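Local atomic coordinates of potential RNA-dependent RNA polymerase (PDB entry 5I62), a protein that catalyses template-directed synthesis of RNA from ribonucleoside triphosphates, probably in both transcription and replication of the double-stranded RNA genome of a picobirnavirus. Residues S155-C160 with V210-L215; G143-S148 with M171-R176; S9-I14 with E177-A182. All blocks are in the same frame, centred on the assembly; numbering follows the deposited sequence.

Contact 1: S155-C160 with V210-L215; sequences SKTIPC and VNIREL
Ile212 reaches out from helix 208-228 and meets Thr157 and Ile158 with the end of its longer branch. Its CD1 lies 3.6 Å from CG2 of Ile158, and the two isoleucine side chains cross at about a right angle. The same methyl sits 3.8 Å from CG2 of Thr157, which approaches at a slant. One methyl is therefore shared by Thr157, in the last turn of helix 150-157, and Ile158, in the loop that follows. With CG1 anti to the carbonyl carbon and the branch extended (chi2 169°), CD1 becomes the outermost atom of Ile212 toward 155-160. Thr157 turns CG2 to this apolar side, while its OG1 is hydrogen-bonded to the carbonyl O of Val153, one turn back in its own helix.

Cys160 forms the second half of the contact. Its SG stands between the backbone N and the carbonyl carbon (chi1 58°) and faces the helix. It is 4.2 Å from CG of Arg213 and 4.4 Å from CG2 of Ile212, a loose van der Waals fit. The Arg213 chain bends at chi2 and chi3. Its CD passes 4.0 Å from the carbonyl O of Cys160, and its NH1 is hydrogen-bonded to Gln216 in the next turn of the helix. Glu129 also ties the two sides: it accepts a hydrogen bond from the N of Cys160 and forms a long, weak ion pair with Arg213.

A cis peptide bond before Pro159 lies in the link from helix 150-157 to strand 160-165. Helix 129-135 adds Val133 beside Ile212. The contact is mainly apolar packing, with an arginine chain at its border, of a helix-to-strand connection on helix 208-228, probably in the fingers of the right-hand fold of RNA-dependent RNA polymerases.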
loop_
_atom_site.group_PDB
_atom_site.type_symbol
_atom_site.label_atom_id
_atom_site.label_comp_id
_atom_site.label_asym_id
_atom_site.label_seq_id
_atom_site.Cartn_x
_atom_site.Cartn_y
_atom_site.Cartn_z
ATOM N N SER A 155 -10.084 -24.205 10.321
ATOM C CA SER A 155 -11.194 -25.123 10.539
ATOM C C SER A 155 -12.214 -24.531 11.499
ATOM O O SER A 155 -13.393 -24.881 11.437
ATOM C CB SER A 155 -10.688 -26.467 11.067
ATOM O OG SER A 155 -10.063 -26.294 12.329
ATOM N N LYS A 156 -11.788 -23.636 12.382
ATOM C CA LYS A 156 -12.711 -22.947 13.276
ATOM C C LYS A 156 -13.400 -21.754 12.622
ATOM O O LYS A 156 -14.344 -21.207 13.202
ATOM C CB LYS A 156 -11.970 -22.463 14.519
ATOM C CG LYS A 156 -11.371 -23.575 15.362
ATOM C CD LYS A 156 -10.891 -23.005 16.688
ATOM C CE LYS A 156 -9.460 -23.404 16.983
ATOM N NZ LYS A 156 -8.858 -22.577 18.077
ATOM N N THR A 157 -12.944 -21.326 11.446
ATOM C CA THR A 157 -13.419 -20.095 10.829
ATOM C C THR A 157 -14.440 -20.346 9.731
ATOM O O THR A 157 -15.474 -19.670 9.679
ATOM C CB THR A 157 -12.233 -19.289 10.275
ATOM O OG1 THR A 157 -11.344 -18.977 11.340
ATOM C CG2 THR A 157 -12.715 -17.958 9.652
ATOM N N ILE A 158 -14.173 -21.298 8.847
ATOM C CA ILE A 158 -15.094 -21.572 7.747
ATOM C C ILE A 158 -15.931 -22.829 8.029
ATOM O O ILE A 158 -15.477 -23.715 8.726
ATOM C CB ILE A 158 -14.334 -21.695 6.414
ATOM C CG1 ILE A 158 -13.320 -22.826 6.457
ATOM C CG2 ILE A 158 -13.636 -20.377 6.074
ATOM C CD1 ILE A 158 -12.645 -23.077 5.090
ATOM N N PRO A 159 -17.163 -22.899 7.490
ATOM C CA PRO A 159 -17.791 -21.843 6.694
ATOM C C PRO A 159 -18.197 -20.658 7.561
ATOM O O PRO A 159 -18.473 -20.831 8.756
ATOM C CB PRO A 159 -19.014 -22.544 6.092
ATOM C CG PRO A 159 -19.400 -23.520 7.158
ATOM C CD PRO A 159 -18.078 -24.041 7.686
ATOM N N CYS A 160 -18.204 -19.466 6.975
ATOM C CA CYS A 160 -18.496 -18.258 7.723
ATOM C C CYS A 160 -19.464 -17.378 6.942
ATOM O O CYS A 160 -19.569 -17.455 5.719
ATOM C CB CYS A 160 -17.218 -17.472 8.083
ATOM S SG CYS A 160 -16.184 -16.955 6.678
ATOM N N VAL A 210 -14.078 -11.928 7.885
ATOM C CA VAL A 210 -14.417 -10.824 6.985
ATOM C C VAL A 210 -13.506 -10.840 5.765
ATOM O O VAL A 210 -13.972 -10.717 4.627
ATOM C CB VAL A 210 -14.353 -9.463 7.712
ATOM C CG1 VAL A 210 -14.649 -8.296 6.713
ATOM C CG2 VAL A 210 -15.332 -9.414 8.874
ATOM N N ASN A 211 -12.194 -10.987 5.982
ATOM C CA ASN A 211 -11.254 -10.996 4.863
ATOM C C ASN A 211 -11.544 -12.141 3.889
ATOM O O ASN A 211 -11.459 -11.959 2.670
ATOM C CB ASN A 211 -9.816 -11.078 5.375
ATOM C CG ASN A 211 -9.235 -9.722 5.738
ATOM O OD1 ASN A 211 -9.706 -8.671 5.273
ATOM N ND2 ASN A 211 -8.214 -9.737 6.557
ATOM N N ILE A 212 -11.885 -13.329 4.400
ATOM C CA ILE A 212 -12.292 -14.428 3.517
ATOM C C ILE A 212 -13.487 -14.019 2.653
ATOM O O ILE A 212 -13.489 -14.204 1.431
ATOM C CB ILE A 212 -12.617 -15.692 4.337
ATOM C CG1 ILE A 212 -11.373 -16.216 5.050
ATOM C CG2 ILE A 212 -13.228 -16.771 3.426
ATOM C CD1 ILE A 212 -11.687 -17.324 6.094
ATOM N N ARG A 213 -14.541 -13.491 3.279
ATOM C CA ARG A 213 -15.729 -13.146 2.508
ATOM C C ARG A 213 -15.421 -12.052 1.486
ATOM O O ARG A 213 -15.871 -12.124 0.335
ATOM C CB ARG A 213 -16.853 -12.721 3.445
ATOM C CG ARG A 213 -17.530 -13.914 4.138
ATOM C CD ARG A 213 -18.280 -14.681 3.097
ATOM N NE ARG A 213 -19.627 -14.183 2.949
ATOM C CZ ARG A 213 -20.328 -14.162 1.823
ATOM N NH1 ARG A 213 -19.816 -14.589 0.682
ATOM N NH2 ARG A 213 -21.559 -13.684 1.857
ATOM N N GLU A 214 -14.671 -11.026 1.892
ATOM C CA GLU A 214 -14.278 -9.974 0.953
ATOM C C GLU A 214 -13.505 -10.554 -0.228
ATOM O O GLU A 214 -13.804 -10.259 -1.392
ATOM C CB GLU A 214 -13.429 -8.926 1.662
ATOM C CG GLU A 214 -14.146 -8.095 2.693
ATOM C CD GLU A 214 -13.160 -7.207 3.432
ATOM O OE1 GLU A 214 -12.028 -7.677 3.718
ATOM O OE2 GLU A 214 -13.511 -6.057 3.729
ATOM N N LEU A 215 -12.525 -11.414 0.056
ATOM C CA LEU A 215 -11.636 -11.894 -0.993
ATOM C C LEU A 215 -12.312 -12.868 -1.943
ATOM O O LEU A 215 -11.771 -13.130 -3.020
ATOM C CB LEU A 215 -10.392 -12.532 -0.380
ATOM C CG LEU A 215 -9.408 -11.566 0.289
ATOM C CD1 LEU A 215 -8.287 -12.342 0.966
ATOM C CD2 LEU A 215 -8.828 -10.599 -0.716
#

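Contact 2: G143-S148 with M171-R176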
loop_
_atom_site.group_PDB
_atom_site.type_symbol
_atom_site.label_atom_id
_atom_site.label_comp_id
_atom_site.label_asym_id
_atom_site.label_seq_id
_atom_site.Cartn_x
_atom_site.Cartn_y
_atom_site.Cartn_z
ATOM N N GLY A 143 -6.749 -11.912 13.201
ATOM C CA GLY A 143 -7.581 -10.910 13.814
ATOM C C GLY A 143 -8.627 -11.508 14.750
ATOM O O GLY A 143 -8.461 -12.584 15.352
ATOM N N SER A 144 -9.724 -10.787 14.854
ATOM C CA SER A 144 -10.891 -11.174 15.624
ATOM C C SER A 144 -11.488 -12.490 15.086
ATOM O O SER A 144 -11.590 -12.652 13.871
ATOM C CB SER A 144 -11.885 -10.002 15.539
ATOM O OG SER A 144 -13.170 -10.334 15.955
ATOM N N PRO A 145 -11.863 -13.444 15.971
ATOM C CA PRO A 145 -11.732 -13.482 17.431
ATOM C C PRO A 145 -10.484 -14.183 17.993
ATOM O O PRO A 145 -10.152 -13.983 19.165
ATOM C CB PRO A 145 -12.968 -14.273 17.859
ATOM C CG PRO A 145 -13.051 -15.324 16.807
ATOM C CD PRO A 145 -12.669 -14.583 15.489
ATOM N N TYR A 146 -9.815 -15.010 17.201
ATOM C CA TYR A 146 -8.751 -15.843 17.752
ATOM C C TYR A 146 -7.409 -15.136 17.856
ATOM O O TYR A 146 -6.599 -15.526 18.696
ATOM C CB TYR A 146 -8.568 -17.117 16.929
ATOM C CG TYR A 146 -9.790 -18.009 16.974
ATOM C CD1 TYR A 146 -10.170 -18.644 18.161
ATOM C CD2 TYR A 146 -10.561 -18.210 15.839
ATOM C CE1 TYR A 146 -11.301 -19.461 18.209
ATOM C CE2 TYR A 146 -11.694 -19.008 15.874
ATOM C CZ TYR A 146 -12.054 -19.634 17.065
ATOM O OH TYR A 146 -13.168 -20.430 17.090
ATOM N N PHE A 147 -7.147 -14.125 17.031
ATOM C CA PHE A 147 -5.871 -13.403 17.074
ATOM C C PHE A 147 -4.675 -14.365 17.061
ATOM O O PHE A 147 -3.745 -14.262 17.865
ATOM C CB PHE A 147 -5.811 -12.476 18.286
ATOM C CG PHE A 147 -4.916 -11.277 18.086
ATOM C CD1 PHE A 147 -5.343 -10.187 17.332
ATOM C CD2 PHE A 147 -3.649 -11.241 18.652
ATOM C CE1 PHE A 147 -4.507 -9.079 17.146
ATOM C CE2 PHE A 147 -2.821 -10.149 18.474
ATOM C CZ PHE A 147 -3.251 -9.068 17.727
ATOM N N SER A 148 -4.718 -15.320 16.140
ATOM C CA SER A 148 -3.650 -16.285 15.933
ATOM C C SER A 148 -3.196 -16.206 14.487
ATOM O O SER A 148 -3.643 -15.351 13.716
ATOM C CB SER A 148 -4.100 -17.715 16.262
ATOM O OG SER A 148 -4.866 -17.735 17.444
ATOM N N MET A 171 -20.487 -12.241 12.973
ATOM C CA MET A 171 -19.659 -13.249 12.304
ATOM C C MET A 171 -20.089 -14.631 12.782
ATOM O O MET A 171 -19.801 -15.013 13.922
ATOM C CB MET A 171 -18.179 -13.018 12.573
ATOM C CG MET A 171 -17.729 -11.586 12.291
ATOM S SD MET A 171 -15.950 -11.431 12.156
ATOM C CE MET A 171 -15.398 -12.171 13.719
ATOM N N ARG A 172 -20.774 -15.374 11.918
ATOM C CA ARG A 172 -21.066 -16.782 12.178
ATOM C C ARG A 172 -19.932 -17.618 11.598
ATOM O O ARG A 172 -19.688 -17.578 10.392
ATOM C CB ARG A 172 -22.401 -17.208 11.563
ATOM C CG ARG A 172 -23.631 -16.764 12.314
ATOM C CD ARG A 172 -23.891 -17.610 13.573
ATOM N NE ARG A 172 -24.035 -19.046 13.320
ATOM C CZ ARG A 172 -24.186 -19.961 14.280
ATOM N NH1 ARG A 172 -24.218 -19.590 15.561
ATOM N NH2 ARG A 172 -24.310 -21.246 13.963
ATOM N N GLN A 173 -19.237 -18.367 12.447
ATOM C CA GLN A 173 -18.058 -19.121 12.033
ATOM C C GLN A 173 -18.218 -20.552 12.511
ATOM O O GLN A 173 -18.149 -20.800 13.718
ATOM C CB GLN A 173 -16.772 -18.520 12.605
ATOM C CG GLN A 173 -16.563 -17.063 12.263
ATOM C CD GLN A 173 -15.292 -16.491 12.861
ATOM O OE1 GLN A 173 -14.988 -15.321 12.646
ATOM N NE2 GLN A 173 -14.527 -17.327 13.611
ATOM N N ASN A 174 -18.441 -21.476 11.571
ATOM C CA ASN A 174 -18.563 -22.908 11.852
ATOM C C ASN A 174 -19.247 -23.190 13.188
ATOM O O ASN A 174 -18.636 -23.771 14.085
ATOM C CB ASN A 174 -17.181 -23.573 11.822
ATOM C CG ASN A 174 -17.265 -25.087 11.779
ATOM O OD1 ASN A 174 -18.320 -25.639 11.483
ATOM N ND2 ASN A 174 -16.154 -25.762 12.072
ATOM N N GLY A 175 -20.498 -22.742 13.355
ATOM C CA GLY A 175 -21.260 -23.056 14.557
ATOM C C GLY A 175 -21.161 -22.055 15.691
ATOM O O GLY A 175 -21.934 -22.157 16.644
ATOM N N ARG A 176 -20.240 -21.098 15.626
ATOM C CA ARG A 176 -20.100 -20.049 16.622
ATOM C C ARG A 176 -20.660 -18.737 16.074
ATOM O O ARG A 176 -20.597 -18.482 14.876
ATOM C CB ARG A 176 -18.632 -19.832 16.995
ATOM C CG ARG A 176 -17.958 -20.988 17.706
ATOM C CD ARG A 176 -17.394 -22.006 16.718
ATOM N NE ARG A 176 -16.213 -22.689 17.255
ATOM C CZ ARG A 176 -15.546 -23.634 16.604
ATOM N NH1 ARG A 176 -15.952 -24.012 15.397
ATOM N NH2 ARG A 176 -14.474 -24.199 17.156
HETATM O O HOH W 1 -12.643 -14.289 12.018
HETATM O O HOH W 2 -15.053 -19.714 15.463
#
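This is a water-bridged packing contact between the loop 143-148 and the tip of a beta hairpin. The hairpin joins strands 168-173 and 176-189 through a type I' turn from Gln173 to Arg176. The loop lies between helices 129-135 and 150-157, and a cis peptide bond precedes Pro145.

Gln173 stands at the centre. Its chain is extended beyond CG and meets Pro145 from the opposite direction, with OE1 3.7 Å from CD of Pro145. Both ends of the amide are used through water. One water donates to OE1 of Gln173 and to the carbonyl O of Ser144. The other accepts from NE2 of Gln173 and is hydrogen-bonded to OH of Tyr146. These bonds would hold the amide in one rotation. The Tyr146 ring slides past it in the opposite direction, with the two planes 45° apart.

On one side, Met171 bends at chi3 (-54°). Its CE comes 3.7 Å from OG of Ser144, whose hydrogen bond goes to the carbonyl O of Tyr11, and 4.0 Å from CD of Pro145. At the turn, the guanidinium of Arg176 stands nearly perpendicular to the Tyr146 ring. OH of Tyr146 lies over one face of that group, 3.8 Å from NE of Arg176. The guanidinium is held by its own turn: NH1 of Arg176 donates to the carbonyl O of Asn174 at 3.0 Å.

Contact 3: S9-I14 with E177-A182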
loop_
_atom_site.group_PDB
_atom_site.type_symbol
_atom_site.label_atom_id
_atom_site.label_comp_id
_atom_site.label_asym_id
_atom_site.label_seq_id
_atom_site.Cartn_x
_atom_site.Cartn_y
_atom_site.Cartn_z
ATOM N N SER A 9 -15.239 -10.747 25.597
ATOM C CA SER A 9 -15.028 -12.136 25.213
ATOM C C SER A 9 -16.000 -12.615 24.127
ATOM O O SER A 9 -15.889 -13.765 23.694
ATOM C CB SER A 9 -15.107 -13.043 26.451
ATOM O OG SER A 9 -16.336 -12.900 27.125
ATOM N N LYS A 10 -16.933 -11.769 23.669
ATOM C CA LYS A 10 -17.729 -12.092 22.493
ATOM C C LYS A 10 -17.087 -11.594 21.205
ATOM O O LYS A 10 -17.492 -12.019 20.116
ATOM C CB LYS A 10 -19.136 -11.511 22.616
ATOM C CG LYS A 10 -19.917 -12.031 23.809
ATOM C CD LYS A 10 -21.271 -11.334 23.892
ATOM C CE LYS A 10 -21.998 -11.739 25.180
ATOM N NZ LYS A 10 -21.948 -13.228 25.346
ATOM N N TYR A 11 -16.109 -10.697 21.319
ATOM C CA TYR A 11 -15.292 -10.225 20.210
ATOM C C TYR A 11 -14.006 -11.020 20.064
ATOM O O TYR A 11 -13.526 -11.219 18.946
ATOM C CB TYR A 11 -14.943 -8.749 20.404
ATOM C CG TYR A 11 -16.126 -7.823 20.272
ATOM C CD1 TYR A 11 -16.994 -7.621 21.330
ATOM C CD2 TYR A 11 -16.361 -7.135 19.083
ATOM C CE1 TYR A 11 -18.087 -6.771 21.205
ATOM C CE2 TYR A 11 -17.440 -6.281 18.955
ATOM C CZ TYR A 11 -18.300 -6.106 20.015
ATOM O OH TYR A 11 -19.381 -5.256 19.886
ATOM N N PHE A 12 -13.426 -11.477 21.178
ATOM C CA PHE A 12 -12.173 -12.213 21.135
ATOM C C PHE A 12 -12.256 -13.475 21.969
ATOM O O PHE A 12 -12.949 -13.530 22.981
ATOM C CB PHE A 12 -11.003 -11.359 21.604
ATOM C CG PHE A 12 -10.772 -10.167 20.737
ATOM C CD1 PHE A 12 -10.015 -10.284 19.581
ATOM C CD2 PHE A 12 -11.394 -8.967 21.015
ATOM C CE1 PHE A 12 -9.827 -9.205 18.747
ATOM C CE2 PHE A 12 -11.214 -7.867 20.168
ATOM C CZ PHE A 12 -10.431 -8.000 19.043
ATOM N N ASN A 13 -11.526 -14.476 21.520
ATOM C CA ASN A 13 -11.409 -15.747 22.217
ATOM C C ASN A 13 -10.521 -15.515 23.435
ATOM O O ASN A 13 -9.330 -15.242 23.289
ATOM C CB ASN A 13 -10.823 -16.782 21.263
ATOM C CG ASN A 13 -10.825 -18.187 21.839
ATOM O OD1 ASN A 13 -11.829 -18.653 22.382
ATOM N ND2 ASN A 13 -9.701 -18.868 21.705
ATOM N N ILE A 14 -11.115 -15.557 24.636
ATOM C CA ILE A 14 -10.457 -15.167 25.912
ATOM C C ILE A 14 -10.432 -16.399 26.825
ATOM O O ILE A 14 -11.466 -17.038 26.996
ATOM C CB ILE A 14 -11.216 -13.982 26.618
ATOM C CG1 ILE A 14 -11.246 -12.715 25.753
ATOM C CG2 ILE A 14 -10.648 -13.650 27.999
ATOM C CD1 ILE A 14 -9.886 -12.248 25.264
ATOM N N GLU A 177 -21.193 -17.897 16.956
ATOM C CA GLU A 177 -21.490 -16.510 16.610
ATOM C C GLU A 177 -20.581 -15.603 17.424
ATOM O O GLU A 177 -20.644 -15.596 18.657
ATOM C CB GLU A 177 -22.947 -16.122 16.843
ATOM C CG GLU A 177 -23.100 -14.602 16.653
ATOM C CD GLU A 177 -24.531 -14.113 16.522
ATOM O OE1 GLU A 177 -25.454 -14.929 16.274
ATOM O OE2 GLU A 177 -24.723 -12.889 16.670
ATOM N N TRP A 178 -19.722 -14.863 16.734
ATOM C CA TRP A 178 -18.868 -13.852 17.344
ATOM C C TRP A 178 -19.339 -12.463 16.928
ATOM O O TRP A 178 -20.107 -12.293 15.981
ATOM C CB TRP A 178 -17.403 -14.028 16.929
ATOM C CG TRP A 178 -16.775 -15.365 17.211
ATOM C CD1 TRP A 178 -16.682 -16.433 16.358
ATOM C CD2 TRP A 178 -16.116 -15.763 18.418
ATOM N NE1 TRP A 178 -16.010 -17.477 16.969
ATOM C CE2 TRP A 178 -15.655 -17.088 18.232
ATOM C CE3 TRP A 178 -15.872 -15.130 19.641
ATOM C CZ2 TRP A 178 -14.948 -17.779 19.215
ATOM C CZ3 TRP A 178 -15.180 -15.829 20.627
ATOM C CH2 TRP A 178 -14.730 -17.139 20.404
ATOM N N SER A 179 -18.862 -11.456 17.645
ATOM C CA SER A 179 -19.024 -10.077 17.217
ATOM C C SER A 179 -17.678 -9.622 16.658
ATOM O O SER A 179 -16.646 -9.806 17.310
ATOM C CB SER A 179 -19.490 -9.189 18.373
ATOM O OG SER A 179 -20.147 -8.017 17.890
ATOM N N GLY A 180 -17.684 -9.054 15.449
ATOM C CA GLY A 180 -16.432 -8.748 14.766
ATOM C C GLY A 180 -15.934 -7.338 15.065
ATOM O O GLY A 180 -16.710 -6.393 15.202
ATOM N N ALA A 181 -14.611 -7.206 15.157
ATOM C CA ALA A 181 -13.982 -5.900 15.260
ATOM C C ALA A 181 -12.599 -5.955 14.626
ATOM O O ALA A 181 -11.840 -6.902 14.853
ATOM C CB ALA A 181 -13.885 -5.437 16.721
ATOM N N ALA A 182 -12.266 -4.922 13.852
ATOM C CA ALA A 182 -10.879 -4.727 13.466
ATOM C C ALA A 182 -10.049 -4.455 14.714
ATOM O O ALA A 182 -10.546 -3.944 15.718
ATOM C CB ALA A 182 -10.727 -3.561 12.483
#
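The end of helix 5-11 comes close to the start of strand 176-189, with CA of Tyr11 4.8 Å from CA of Ser179. One backbone hydrogen bond joins them: N of Ser179 donates to the carbonyl O of Lys10 at 2.9 Å, almost perfectly straight at 179°. Beside it, CA of Tyr11 makes a CA-H...O contact of 3.2 Å with the carbonyl O of Ser179.

The side chains pack on both flanks of this bond. The Tyr11 ring lies against Ser179 in a CH-pi contact. CB of Ser179 stands 3.6 Å from the ring centroid, 13° off the normal. CB of Ala181 is 3.8 Å from CD2 of Tyr11, and OH of Tyr11 is hydrogen-bonded to Tyr315.

On the other flank, Trp178 turns the edge of its indole to the helix end. Its CE3 lies 3.5 Å from the carbonyl O of Lys10, in the ring plane. OD1 of Asn13 is at the same rim, 3.8 Å from CH2 of Trp178, with the amide nearly perpendicular to the ring.

Carbonyl oxygens thus face the weakly positive C-H rim of the tryptophan, while the tyrosine offers its electron-rich face to a methylene. Both pairings are probably mildly favourable electrostatically.

Overall arrangement
The three contacts form one cluster on the same side of the chain's centre. Centres are about 7 Å apart for contacts 2 and 3, and about 9 Å for 1 and 2. Contacts 1 and 3 do not touch; their nearest atoms are about 5 Å apart. Contact 2 joins them. Its Asn174 N lies 2.9 Å from the carbonyl O of Pro159 in contact 1. Toward contact 3, the carbonyl O of Pro145 is 2.8 Å from N of Asn13, and the carbonyl O of Met171 is 2.8 Å from N of Trp178. The N-terminal helix is thereby linked through the sheet to helix 208-228. The cluster probably belongs to the fingers; polymerases of this family carry their catalytic aspartates in the palm.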